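Local coordinates for nucleoprotein (Rift valley fever virus, PDB 3OV9) that encapsidates the viral genomic RNA as a ring-forming oligomer, shielding it from nucleases and presenting it as template for transcription and replication, at residues Lys55-Leu60 against Ser105-Ala110; Ser148-Val153 against Asp167-Tyr172; Arg163-Ala168 against Gly228-Ala233. All blocks are in the same frame, centred on the assembly; numbering follows the deposited sequence. Where two conformers were deposited one is given.

Contact 1 (Lys55-Leu60 against Ser105-Ala110); sequences KKMIVL and SRVAAA
Ile58 and Val107 make a purely apolar helix-to-helix contact, buried in the orthogonal helical bundle, where helix 50-63 meets helix 104-110. The axes of segments 55-60 and 105-110 approach to 8.4 Å at a crossing angle of -111°, so the helices meet at one place and do not run alongside each other. The backbones come nearest at Ile58 and Ala108, whose CA atoms are 5.1 Å apart, a closeness that the small alanine permits.

Ile58 meets the other helix through one branch. Its CG1 lies beside the backbone N and anti to the carbonyl carbon (chi1 -68°), and from there it reaches Ala108 CA at 3.8 Å and Val107 CG1 at 3.9 Å. The latter methyl is anti to its own backbone N, and the two branched side chains pass at a slant. Ala108 adds its CB, 4.2 Å from Ile58 CG1. Met57 adds a looser contact, its CB 4.4 Å from Val107 CG1.

Leu42 of helix 35-46 touches both Met57 and Val107, and Trp114 packs on Ile58. Helix 50-63 also meets a second subunit: Val59 packs on Trp24 of that neighbouring chain, in keeping with the requirement of residues 1-71 for oligomerization. On helix 104-110, Ser105 and Arg106 are probable RNA-binding residues.

No hydrogen bond joins the two segments, and the 191 Å² buried between them comes almost wholly from four buried residues. The chemistry implies that shape fit and exclusion of water, with no directional bond, hold this crossing between a helix of the region essential for oligomerization and one carrying two probable RNA-binding residues.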
ATOM      1  N   LYS A  55      42.338   1.861 -16.202  1.00 14.54           N
ATOM      2  CA  LYS A  55      41.690   2.138 -17.484  0.80 14.56           C
ATOM      3  C   LYS A  55      40.578   1.126 -17.755  1.00 14.41           C
ATOM      4  O   LYS A  55      39.477   1.505 -18.162  1.00 13.97           O
ATOM      5  CB  LYS A  55      42.709   2.149 -18.625  0.80 14.82           C
ATOM      6  CG  LYS A  55      43.660   3.346 -18.608  0.80 15.73           C
ATOM      7  CD  LYS A  55      44.484   3.441 -19.893  0.80 17.19           C
ATOM      8  CE  LYS A  55      45.580   2.392 -19.955  0.80 18.13           C
ATOM      9  NZ  LYS A  55      46.135   2.247 -21.330  0.80 19.20           N
ATOM     10  N   LYS A  56      40.864  -0.152 -17.505  1.00 14.30           N
ATOM     11  CA  LYS A  56      39.868  -1.221 -17.641  1.00 14.34           C
ATOM     12  C   LYS A  56      38.664  -0.955 -16.749  1.00 14.10           C
ATOM     13  O   LYS A  56      37.521  -1.080 -17.185  1.00 14.17           O
ATOM     14  CB  LYS A  56      40.458  -2.584 -17.269  1.00 14.64           C
ATOM     15  CG  LYS A  56      41.452  -3.143 -18.257  1.00 15.37           C
ATOM     16  CD  LYS A  56      41.723  -4.609 -17.968  1.00 16.76           C
ATOM     17  CE  LYS A  56      42.945  -5.106 -18.714  1.00 17.62           C
ATOM     18  NZ  LYS A  56      43.243  -6.526 -18.378  1.00 18.64           N
ATOM     19  N   MET A  57      38.935  -0.581 -15.498  1.00 13.80           N
ATOM     20  CA  MET A  57      37.883  -0.319 -14.524  1.00 13.29           C
ATOM     21  C   MET A  57      37.022   0.890 -14.897  1.00 13.04           C
ATOM     22  O   MET A  57      35.825   0.913 -14.610  1.00 12.79           O
ATOM     23  CB  MET A  57      38.467  -0.179 -13.109  1.00 13.32           C
ATOM     24  CG  MET A  57      38.863  -1.521 -12.493  1.00 13.76           C
ATOM     25  SD  MET A  57      39.441  -1.443 -10.781  1.00 14.84           S
ATOM     26  CE  MET A  57      41.137  -0.929 -11.023  1.00 14.82           C
ATOM     27  N   ILE A  58      37.630   1.883 -15.546  1.00 12.94           N
ATOM     28  CA  ILE A  58      36.889   3.051 -16.027  1.00 13.05           C
ATOM     29  C   ILE A  58      35.959   2.667 -17.188  1.00 13.44           C
ATOM     30  O   ILE A  58      34.788   3.054 -17.200  1.00 13.56           O
ATOM     31  CB  ILE A  58      37.833   4.231 -16.394  1.00 12.98           C
ATOM     32  CG1 ILE A  58      38.498   4.779 -15.123  1.00 12.58           C
ATOM     33  CG2 ILE A  58      37.064   5.349 -17.114  1.00 12.74           C
ATOM     34  CD1 ILE A  58      39.683   5.699 -15.368  1.00 12.66           C
ATOM     35  N   VAL A  59      36.476   1.891 -18.139  1.00 14.14           N
ATOM     36  CA  VAL A  59      35.651   1.368 -19.241  1.00 14.63           C
ATOM     37  C   VAL A  59      34.491   0.541 -18.682  1.00 14.93           C
ATOM     38  O   VAL A  59      33.344   0.678 -19.122  1.00 14.87           O
ATOM     39  CB  VAL A  59      36.495   0.546 -20.252  1.00 14.59           C
ATOM     40  CG1 VAL A  59      35.606  -0.133 -21.304  1.00 15.22           C
ATOM     41  CG2 VAL A  59      37.520   1.435 -20.932  1.00 15.29           C
ATOM     42  N   LEU A  60      34.803  -0.287 -17.687  1.00 15.18           N
ATOM     43  CA  LEU A  60      33.818  -1.089 -16.973  1.00 15.72           C
ATOM     44  C   LEU A  60      32.741  -0.223 -16.309  1.00 15.57           C
ATOM     45  O   LEU A  60      31.547  -0.488 -16.452  1.00 15.54           O
ATOM     46  CB  LEU A  60      34.538  -1.956 -15.935  1.00 16.16           C
ATOM     47  CG  LEU A  60      33.974  -3.294 -15.467  1.00 17.62           C
ATOM     48  CD1 LEU A  60      33.562  -4.186 -16.631  1.00 17.93           C
ATOM     49  CD2 LEU A  60      35.002  -3.997 -14.591  1.00 18.57           C
ATOM     50  N   SER A 105      33.118   3.409  -9.841  1.00 15.13           N
ATOM     51  CA  SER A 105      32.762   4.821 -10.017  1.00 15.25           C
ATOM     52  C   SER A 105      33.815   5.751  -9.414  1.00 14.89           C
ATOM     53  O   SER A 105      34.096   6.817  -9.963  1.00 14.99           O
ATOM     54  CB  SER A 105      31.388   5.127  -9.411  1.00 15.48           C
ATOM     55  OG  SER A 105      30.349   4.509 -10.149  1.00 16.71           O
ATOM     56  N   ARG A 106      34.388   5.342  -8.284  1.00 14.56           N
ATOM     57  CA  ARG A 106      35.424   6.133  -7.612  1.00 13.99           C
ATOM     58  C   ARG A 106      36.720   6.199  -8.420  1.00 13.53           C
ATOM     59  O   ARG A 106      37.397   7.228  -8.432  1.00 13.30           O
ATOM     60  CB  ARG A 106      35.682   5.600  -6.202  1.00 14.19           C
ATOM     61  CG  ARG A 106      34.576   5.968  -5.227  1.00 14.70           C
ATOM     62  CD  ARG A 106      34.773   5.342  -3.860  1.00 16.48           C
ATOM     63  NE  ARG A 106      33.652   5.661  -2.976  1.00 17.74           N
ATOM     64  CZ  ARG A 106      33.574   5.311  -1.695  1.00 18.76           C
ATOM     65  NH1 ARG A 106      34.551   4.616  -1.122  1.00 19.02           N
ATOM     66  NH2 ARG A 106      32.510   5.657  -0.986  1.00 19.91           N
ATOM     67  N   VAL A 107      37.060   5.104  -9.097  1.00 13.03           N
ATOM     68  CA  VAL A 107      38.221   5.095  -9.990  1.00 12.69           C
ATOM     69  C   VAL A 107      38.029   6.113 -11.124  1.00 12.26           C
ATOM     70  O   VAL A 107      38.919   6.927 -11.391  1.00 11.93           O
ATOM     71  CB  VAL A 107      38.520   3.676 -10.543  1.00 12.48           C
ATOM     72  CG1 VAL A 107      39.664   3.719 -11.560  1.00 12.92           C
ATOM     73  CG2 VAL A 107      38.869   2.723  -9.396  1.00 13.01           C
ATOM     74  N   ALA A 108      36.862   6.078 -11.764  1.00 12.08           N
ATOM     75  CA  ALA A 108      36.526   7.024 -12.829  1.00 11.83           C
ATOM     76  C   ALA A 108      36.560   8.475 -12.347  1.00 11.71           C
ATOM     77  O   ALA A 108      37.035   9.362 -13.059  1.00 11.72           O
ATOM     78  CB  ALA A 108      35.158   6.691 -13.430  1.00 11.84           C
ATOM     79  N   ALA A 109      36.068   8.704 -11.130  1.00 11.91           N
ATOM     80  CA  ALA A 109      35.989  10.051 -10.569  1.00 11.90           C
ATOM     81  C   ALA A 109      37.356  10.605 -10.177  1.00 11.83           C
ATOM     82  O   ALA A 109      37.654  11.781 -10.426  1.00 12.11           O
ATOM     83  CB  ALA A 109      35.047  10.071  -9.379  1.00 12.08           C
ATOM     84  N   ALA A 110      38.182   9.760  -9.569  1.00 11.79           N
ATOM     85  CA  ALA A 110      39.510  10.176  -9.130  1.00 11.76           C
ATOM     86  C   ALA A 110      40.426  10.438 -10.315  1.00 11.83           C
ATOM     87  O   ALA A 110      41.369  11.213 -10.198  1.00 11.69           O
ATOM     88  CB  ALA A 110      40.118   9.142  -8.213  1.00 11.87           C
TER

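Contact 2 (Ser148-Val153 against Asp167-Tyr172)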
ATOM      1  N   SER A 148      31.778  12.120 -13.260  1.00 12.50           N
ATOM      2  CA  SER A 148      33.211  12.392 -13.086  1.00 12.23           C
ATOM      3  C   SER A 148      33.623  13.779 -13.573  1.00 11.89           C
ATOM      4  O   SER A 148      34.568  14.364 -13.044  1.00 11.85           O
ATOM      5  CB  SER A 148      34.056  11.340 -13.821  1.00 12.32           C
ATOM      6  OG  SER A 148      33.804  10.037 -13.324  1.00 12.21           O
ATOM      7  N   PHE A 149      32.915  14.299 -14.577  1.00 11.40           N
ATOM      8  CA  PHE A 149      33.243  15.595 -15.185  1.00 11.04           C
ATOM      9  C   PHE A 149      33.257  16.752 -14.188  1.00 11.21           C
ATOM     10  O   PHE A 149      34.003  17.720 -14.366  1.00 11.19           O
ATOM     11  CB  PHE A 149      32.290  15.924 -16.347  1.00 10.95           C
ATOM     12  CG  PHE A 149      32.408  17.342 -16.837  1.00 10.39           C
ATOM     13  CD1 PHE A 149      33.453  17.715 -17.679  1.00 10.25           C
ATOM     14  CD2 PHE A 149      31.497  18.311 -16.427  1.00 10.24           C
ATOM     15  CE1 PHE A 149      33.574  19.029 -18.117  1.00  9.35           C
ATOM     16  CE2 PHE A 149      31.612  19.631 -16.860  1.00 10.03           C
ATOM     17  CZ  PHE A 149      32.655  19.988 -17.705  1.00  9.88           C
ATOM     18  N   ALA A 150      32.425  16.657 -13.155  1.00 11.30           N
ATOM     19  CA  ALA A 150      32.353  17.698 -12.126  1.00 11.57           C
ATOM     20  C   ALA A 150      33.724  18.049 -11.531  1.00 11.76           C
ATOM     21  O   ALA A 150      33.977  19.210 -11.201  1.00 11.69           O
ATOM     22  CB  ALA A 150      31.382  17.293 -11.033  1.00 11.74           C
ATOM     23  N   GLY A 151      34.603  17.052 -11.422  1.00 11.82           N
ATOM     24  CA  GLY A 151      35.960  17.245 -10.895  1.00 12.00           C
ATOM     25  C   GLY A 151      36.918  17.960 -11.838  1.00 12.18           C
ATOM     26  O   GLY A 151      38.081  18.184 -11.496  1.00 12.50           O
ATOM     27  N   MET A 152      36.433  18.306 -13.029  1.00 12.08           N
ATOM     28  CA  MET A 152      37.221  19.049 -14.014  1.00 12.62           C
ATOM     29  C   MET A 152      36.816  20.517 -14.079  1.00 12.73           C
ATOM     30  O   MET A 152      37.425  21.310 -14.808  1.00 13.17           O
ATOM     31  CB  MET A 152      37.082  18.413 -15.404  1.00 12.39           C
ATOM     32  CG  MET A 152      37.697  17.032 -15.546  1.00 12.88           C
ATOM     33  SD  MET A 152      39.493  17.050 -15.658  1.00 13.68           S
ATOM     34  CE  MET A 152      39.952  16.788 -13.943  1.00 14.84           C
ATOM     35  N   VAL A 153      35.792  20.877 -13.311  1.00 13.06           N
ATOM     36  CA  VAL A 153      35.235  22.226 -13.351  1.00 13.58           C
ATOM     37  C   VAL A 153      36.029  23.148 -12.424  1.00 13.96           C
ATOM     38  O   VAL A 153      36.274  22.810 -11.266  1.00 14.01           O
ATOM     39  CB  VAL A 153      33.723  22.231 -12.985  1.00 13.42           C
ATOM     40  CG1 VAL A 153      33.151  23.634 -13.068  1.00 13.68           C
ATOM     41  CG2 VAL A 153      32.945  21.300 -13.907  1.00 13.79           C
ATOM     42  N   ASP A 167      25.197  24.105 -15.965  1.00 17.84           N
ATOM     43  CA  ASP A 167      23.878  23.901 -16.573  1.00 17.86           C
ATOM     44  C   ASP A 167      23.964  22.916 -17.742  1.00 17.59           C
ATOM     45  O   ASP A 167      23.137  22.006 -17.851  1.00 17.64           O
ATOM     46  CB  ASP A 167      23.268  25.230 -17.041  1.00 18.25           C
ATOM     47  CG  ASP A 167      22.761  26.097 -15.890  1.00 19.35           C
ATOM     48  OD1 ASP A 167      22.661  25.614 -14.741  1.00 21.33           O
ATOM     49  OD2 ASP A 167      22.448  27.279 -16.145  1.00 21.30           O
ATOM     50  N   ALA A 168      24.970  23.096 -18.601  1.00 17.23           N
ATOM     51  CA  ALA A 168      25.212  22.193 -19.731  1.00 17.03           C
ATOM     52  C   ALA A 168      25.445  20.755 -19.265  1.00 17.05           C
ATOM     53  O   ALA A 168      24.874  19.819 -19.823  1.00 16.71           O
ATOM     54  CB  ALA A 168      26.390  22.679 -20.570  1.00 17.03           C
ATOM     55  N   HIS A 169      26.283  20.597 -18.240  1.00 17.06           N
ATOM     56  CA  HIS A 169      26.561  19.294 -17.627  1.00 17.19           C
ATOM     57  C   HIS A 169      25.300  18.706 -16.990  1.00 17.67           C
ATOM     58  O   HIS A 169      25.063  17.498 -17.072  1.00 17.87           O
ATOM     59  CB  HIS A 169      27.691  19.440 -16.593  1.00 16.76           C
ATOM     60  CG  HIS A 169      27.986  18.194 -15.809  1.00 16.17           C
ATOM     61  ND1 HIS A 169      28.270  16.982 -16.401  1.00 14.99           N
ATOM     62  CD2 HIS A 169      28.072  17.988 -14.473  1.00 14.93           C
ATOM     63  CE1 HIS A 169      28.503  16.079 -15.464  1.00 14.83           C
ATOM     64  NE2 HIS A 169      28.389  16.664 -14.284  1.00 15.70           N
ATOM     65  N   SER A 170      24.494  19.572 -16.377  1.00 18.08           N
ATOM     66  CA  SER A 170      23.254  19.160 -15.710  1.00 18.64           C
ATOM     67  C   SER A 170      22.199  18.602 -16.673  1.00 18.97           C
ATOM     68  O   SER A 170      21.349  17.802 -16.264  1.00 19.23           O
ATOM     69  CB  SER A 170      22.674  20.308 -14.880  1.00 18.69           C
ATOM     70  OG  SER A 170      23.532  20.637 -13.797  1.00 19.23           O
ATOM     71  N   LEU A 171      22.257  19.015 -17.941  1.00 19.27           N
ATOM     72  CA  LEU A 171      21.371  18.453 -18.966  1.00 19.48           C
ATOM     73  C   LEU A 171      21.595  16.948 -19.083  1.00 19.57           C
ATOM     74  O   LEU A 171      20.633  16.175 -19.089  1.00 19.73           O
ATOM     75  CB  LEU A 171      21.558  19.141 -20.325  1.00 19.73           C
ATOM     76  CG  LEU A 171      20.586  18.722 -21.440  1.00 20.17           C
ATOM     77  CD1 LEU A 171      19.199  19.326 -21.226  1.00 20.87           C
ATOM     78  CD2 LEU A 171      21.126  19.095 -22.816  1.00 20.56           C
ATOM     79  N   TYR A 172      22.866  16.541 -19.160  1.00 19.29           N
ATOM     80  CA  TYR A 172      23.230  15.123 -19.144  1.00 19.36           C
ATOM     81  C   TYR A 172      22.829  14.431 -17.840  1.00 19.57           C
ATOM     82  O   TYR A 172      22.292  13.323 -17.870  1.00 19.69           O
ATOM     83  CB  TYR A 172      24.731  14.921 -19.413  1.00 18.97           C
ATOM     84  CG  TYR A 172      25.273  13.636 -18.819  1.00 18.43           C
ATOM     85  CD1 TYR A 172      25.125  12.415 -19.481  1.00 17.55           C
ATOM     86  CD2 TYR A 172      25.914  13.639 -17.579  1.00 17.40           C
ATOM     87  CE1 TYR A 172      25.611  11.232 -18.926  1.00 17.27           C
ATOM     88  CE2 TYR A 172      26.395  12.468 -17.016  1.00 17.12           C
ATOM     89  CZ  TYR A 172      26.244  11.269 -17.690  1.00 17.43           C
ATOM     90  OH  TYR A 172      26.731  10.113 -17.123  1.00 17.21           O
TER
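Phe149 and His169 each carry CG anti to the backbone N (chi1 169° and 175°), which sends the two rings out from their backbones into the same space. Phe149 CA and His169 CA are 8.0 Å apart, and the side chains fill that gap by sliding past one another in opposite directions.

The rings form an oblique aromatic pair, with centroids 5.0 Å apart and planes at 54°. Phe149 CD2 sits over one face of the imidazole, displaced toward its rim, and comes to 3.5 Å from His169 ND1. The neighbouring phenyl carbon, Phe149 CE2, meets the base of the histidine side chain, 3.9 Å from His169 CB. At the other end of the overlap Phe149 CB lies 3.9 Å from His169 CE1.

This pair joins a 3-10 segment that runs through residues 148-152 to the long helix 159-180 in the all-alpha nucleoprotein fold. The 3-10 character is seen in successive i to i-3 hydrogen bonds from the amides of Gly151, Met152 and Val153, including Met152 N to Phe149 O at 2.8 Å. Ala150 follows the phenylalanine, and its backbone N approaches His169 NE2 at 4.2 Å, a packing distance with no hydrogen bond between them.

The rotation of the imidazole is constrained from outside the pair: His169 ND1 is hydrogen-bonded to Met144 O, which points to a proton on ND1. Met144 also touches the Phe149 side chain, so one residue of the same loop serves both side chains, by its carbonyl O and by its side chain. Leu223 packs against Phe149 as well, while Ala150 rests on Ala203 of helix 189-204, a residue of the nitrite pocket.

Contact 3 (Arg163-Ala168 against Gly228-Ala233)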
ATOM      1  N   ARG A 163      28.273  28.963 -14.480  1.00 20.78           N
ATOM      2  CA  ARG A 163      26.863  28.575 -14.528  1.00 20.81           C
ATOM      3  C   ARG A 163      26.533  27.841 -15.828  1.00 20.37           C
ATOM      4  O   ARG A 163      25.834  26.824 -15.806  1.00 20.29           O
ATOM      5  CB  ARG A 163      25.954  29.800 -14.351  1.00 21.06           C
ATOM      6  CG  ARG A 163      24.468  29.469 -14.217  1.00 22.64           C
ATOM      7  CD  ARG A 163      23.624  30.697 -13.874  1.00 25.23           C
ATOM      8  NE  ARG A 163      23.541  31.658 -14.975  1.00 27.88           N
ATOM      9  CZ  ARG A 163      24.127  32.853 -14.984  1.00 28.67           C
ATOM     10  NH1 ARG A 163      24.849  33.257 -13.946  1.00 29.39           N
ATOM     11  NH2 ARG A 163      23.990  33.650 -16.035  1.00 29.62           N
ATOM     12  N   ALA A 164      27.046  28.355 -16.945  1.00 19.85           N
ATOM     13  CA  ALA A 164      26.835  27.739 -18.259  1.00 19.38           C
ATOM     14  C   ALA A 164      27.421  26.331 -18.327  1.00 18.87           C
ATOM     15  O   ALA A 164      26.769  25.409 -18.827  1.00 18.93           O
ATOM     16  CB  ALA A 164      27.417  28.616 -19.363  1.00 19.48           C
ATOM     17  N   ILE A 165      28.645  26.173 -17.825  1.00 18.31           N
ATOM     18  CA  ILE A 165      29.320  24.870 -17.782  1.00 17.70           C
ATOM     19  C   ILE A 165      28.504  23.862 -16.971  1.00 17.51           C
ATOM     20  O   ILE A 165      28.291  22.729 -17.413  1.00 17.30           O
ATOM     21  CB  ILE A 165      30.775  24.992 -17.221  1.00 17.51           C
ATOM     22  CG1 ILE A 165      31.712  25.646 -18.250  1.00 17.43           C
ATOM     23  CG2 ILE A 165      31.324  23.633 -16.749  1.00 17.32           C
ATOM     24  CD1 ILE A 165      32.102  24.770 -19.445  1.00 17.22           C
ATOM     25  N   LEU A 166      28.036  24.291 -15.800  1.00 17.43           N
ATOM     26  CA  LEU A 166      27.284  23.421 -14.897  1.00 17.60           C
ATOM     27  C   LEU A 166      25.878  23.105 -15.404  1.00 17.70           C
ATOM     28  O   LEU A 166      25.433  21.964 -15.300  1.00 17.82           O
ATOM     29  CB  LEU A 166      27.247  23.994 -13.476  1.00 17.77           C
ATOM     30  CG  LEU A 166      28.584  23.993 -12.722  1.00 18.02           C
ATOM     31  CD1 LEU A 166      28.430  24.607 -11.339  1.00 18.33           C
ATOM     32  CD2 LEU A 166      29.179  22.589 -12.622  1.00 18.86           C
ATOM     33  N   ASP A 167      25.197  24.105 -15.965  1.00 17.84           N
ATOM     34  CA  ASP A 167      23.878  23.901 -16.573  1.00 17.86           C
ATOM     35  C   ASP A 167      23.964  22.916 -17.742  1.00 17.59           C
ATOM     36  O   ASP A 167      23.137  22.006 -17.851  1.00 17.64           O
ATOM     37  CB  ASP A 167      23.268  25.230 -17.041  1.00 18.25           C
ATOM     38  CG  ASP A 167      22.761  26.097 -15.890  1.00 19.35           C
ATOM     39  OD1 ASP A 167      22.661  25.614 -14.741  1.00 21.33           O
ATOM     40  OD2 ASP A 167      22.448  27.279 -16.145  1.00 21.30           O
ATOM     41  N   ALA A 168      24.970  23.096 -18.601  1.00 17.23           N
ATOM     42  CA  ALA A 168      25.212  22.193 -19.731  1.00 17.03           C
ATOM     43  C   ALA A 168      25.445  20.755 -19.265  1.00 17.05           C
ATOM     44  O   ALA A 168      24.874  19.819 -19.823  1.00 16.71           O
ATOM     45  CB  ALA A 168      26.390  22.679 -20.570  1.00 17.03           C
ATOM     46  N   GLY A 228      38.293  31.471 -20.762  1.00 24.39           N
ATOM     47  CA  GLY A 228      37.337  30.721 -19.951  1.00 23.58           C
ATOM     48  C   GLY A 228      35.901  30.804 -20.440  1.00 23.02           C
ATOM     49  O   GLY A 228      34.990  30.296 -19.783  1.00 22.86           O
ATOM     50  N   LYS A 229      35.700  31.446 -21.589  1.00 22.45           N
ATOM     51  CA  LYS A 229      34.377  31.583 -22.188  1.00 21.84           C
ATOM     52  C   LYS A 229      33.945  30.253 -22.804  1.00 21.04           C
ATOM     53  O   LYS A 229      34.663  29.698 -23.637  1.00 20.94           O
ATOM     54  CB  LYS A 229      34.374  32.689 -23.251  1.00 22.07           C
ATOM     55  CG  LYS A 229      32.993  33.019 -23.812  1.00 23.04           C
ATOM     56  CD  LYS A 229      33.060  34.153 -24.819  1.00 24.73           C
ATOM     57  CE  LYS A 229      31.670  34.649 -25.179  1.00 26.12           C
ATOM     58  NZ  LYS A 229      31.718  35.879 -26.018  1.00 26.86           N
ATOM     59  N   PRO A 230      32.768  29.742 -22.397  1.00 20.37           N
ATOM     60  CA  PRO A 230      32.267  28.457 -22.887  1.00 19.80           C
ATOM     61  C   PRO A 230      32.054  28.440 -24.396  1.00 19.31           C
ATOM     62  O   PRO A 230      31.767  29.479 -25.000  1.00 19.45           O
ATOM     63  CB  PRO A 230      30.919  28.314 -22.175  1.00 19.83           C
ATOM     64  CG  PRO A 230      31.040  29.160 -20.968  1.00 20.22           C
ATOM     65  CD  PRO A 230      31.853  30.330 -21.405  1.00 20.25           C
ATOM     66  N   SER A 231      32.191  27.253 -24.983  1.00 18.64           N
ATOM     67  CA  SER A 231      31.985  27.044 -26.411  1.00 17.96           C
ATOM     68  C   SER A 231      30.512  27.188 -26.788  1.00 17.49           C
ATOM     69  O   SER A 231      29.635  27.178 -25.921  1.00 17.11           O
ATOM     70  CB  SER A 231      32.479  25.653 -26.812  1.00 17.95           C
ATOM     71  OG  SER A 231      31.629  24.649 -26.280  1.00 17.91           O
ATOM     72  N   ALA A 232      30.253  27.304 -28.089  1.00 17.14           N
ATOM     73  CA  ALA A 232      28.892  27.384 -28.615  1.00 16.94           C
ATOM     74  C   ALA A 232      28.033  26.192 -28.183  1.00 16.65           C
ATOM     75  O   ALA A 232      26.880  26.369 -27.791  1.00 16.62           O
ATOM     76  CB  ALA A 232      28.920  27.504 -30.136  1.00 16.96           C
ATOM     77  N   ALA A 233      28.611  24.993 -28.242  1.00 16.68           N
ATOM     78  CA  ALA A 233      27.926  23.760 -27.842  1.00 16.55           C
ATOM     79  C   ALA A 233      27.544  23.749 -26.364  1.00 16.54           C
ATOM     80  O   ALA A 233      26.479  23.249 -26.000  1.00 16.29           O
ATOM     81  CB  ALA A 233      28.779  22.544 -28.181  1.00 16.57           C
TER
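Pro230 packs its ring against Ala164 and Ile165, joining the loop ahead of the C-terminal helix 232-243 to helix 159-180 in this all-alpha fold. The first shell is small and wholly apolar: 114 Å² is buried between the segments, and no hydrogen bond crosses. Pro230 CG makes the nearest approach, 4.0 Å from Ala164 CB, and the same atom lies 4.5 Å from Ile165 CG1. The alanine methyl points at the proline, whereas the isoleucine reaches it with the CG1 branch. The CA atoms of Ile165 and Pro230 are 6.9 Å apart, a separation bridged by these side chains.

Further out, Met235 touches both Ala164 and Pro230, and Tyr161 also covers the proline, so a residue from each helix, Tyr161 of 159-180 and Met235 of 232-243, packs beside the contact. Val234 and Ala237 pack on Ala168, extending the same interface by one turn of helix 159-180. The loop is held in part by backbone hydrogen bonding between Ser231 and Leu223 and by the bond from Lys229 N to Asp225 OD1. Immediately after the proline, Ser231 occupies the N-cap position of helix 232-243, its OG making a weak hydrogen bond with Val234 N.

In the fold
Contact 1 closes before contact 2 opens, and contact 3 begins on the helix where contact 2 ends. Contacts 2 and 3 both use helix 159-180, share Asp167 and Ala168, and have centres about 10 Å apart; Phe149 CZ meets Ile165 CG2 at 4.0 Å, making their packing continuous. Contact 1 lies about 17 Å from contact 2 between centres, yet Ala108 and Ser148 touch. Contacts 1 and 3 fall on opposite sides of the chain's centre, their own centres about 25 Å apart, with nearest atoms about 14 Å apart. Contact 2 is thus the middle member of a packed series from the oligomerization region to the start of the C-terminal helix.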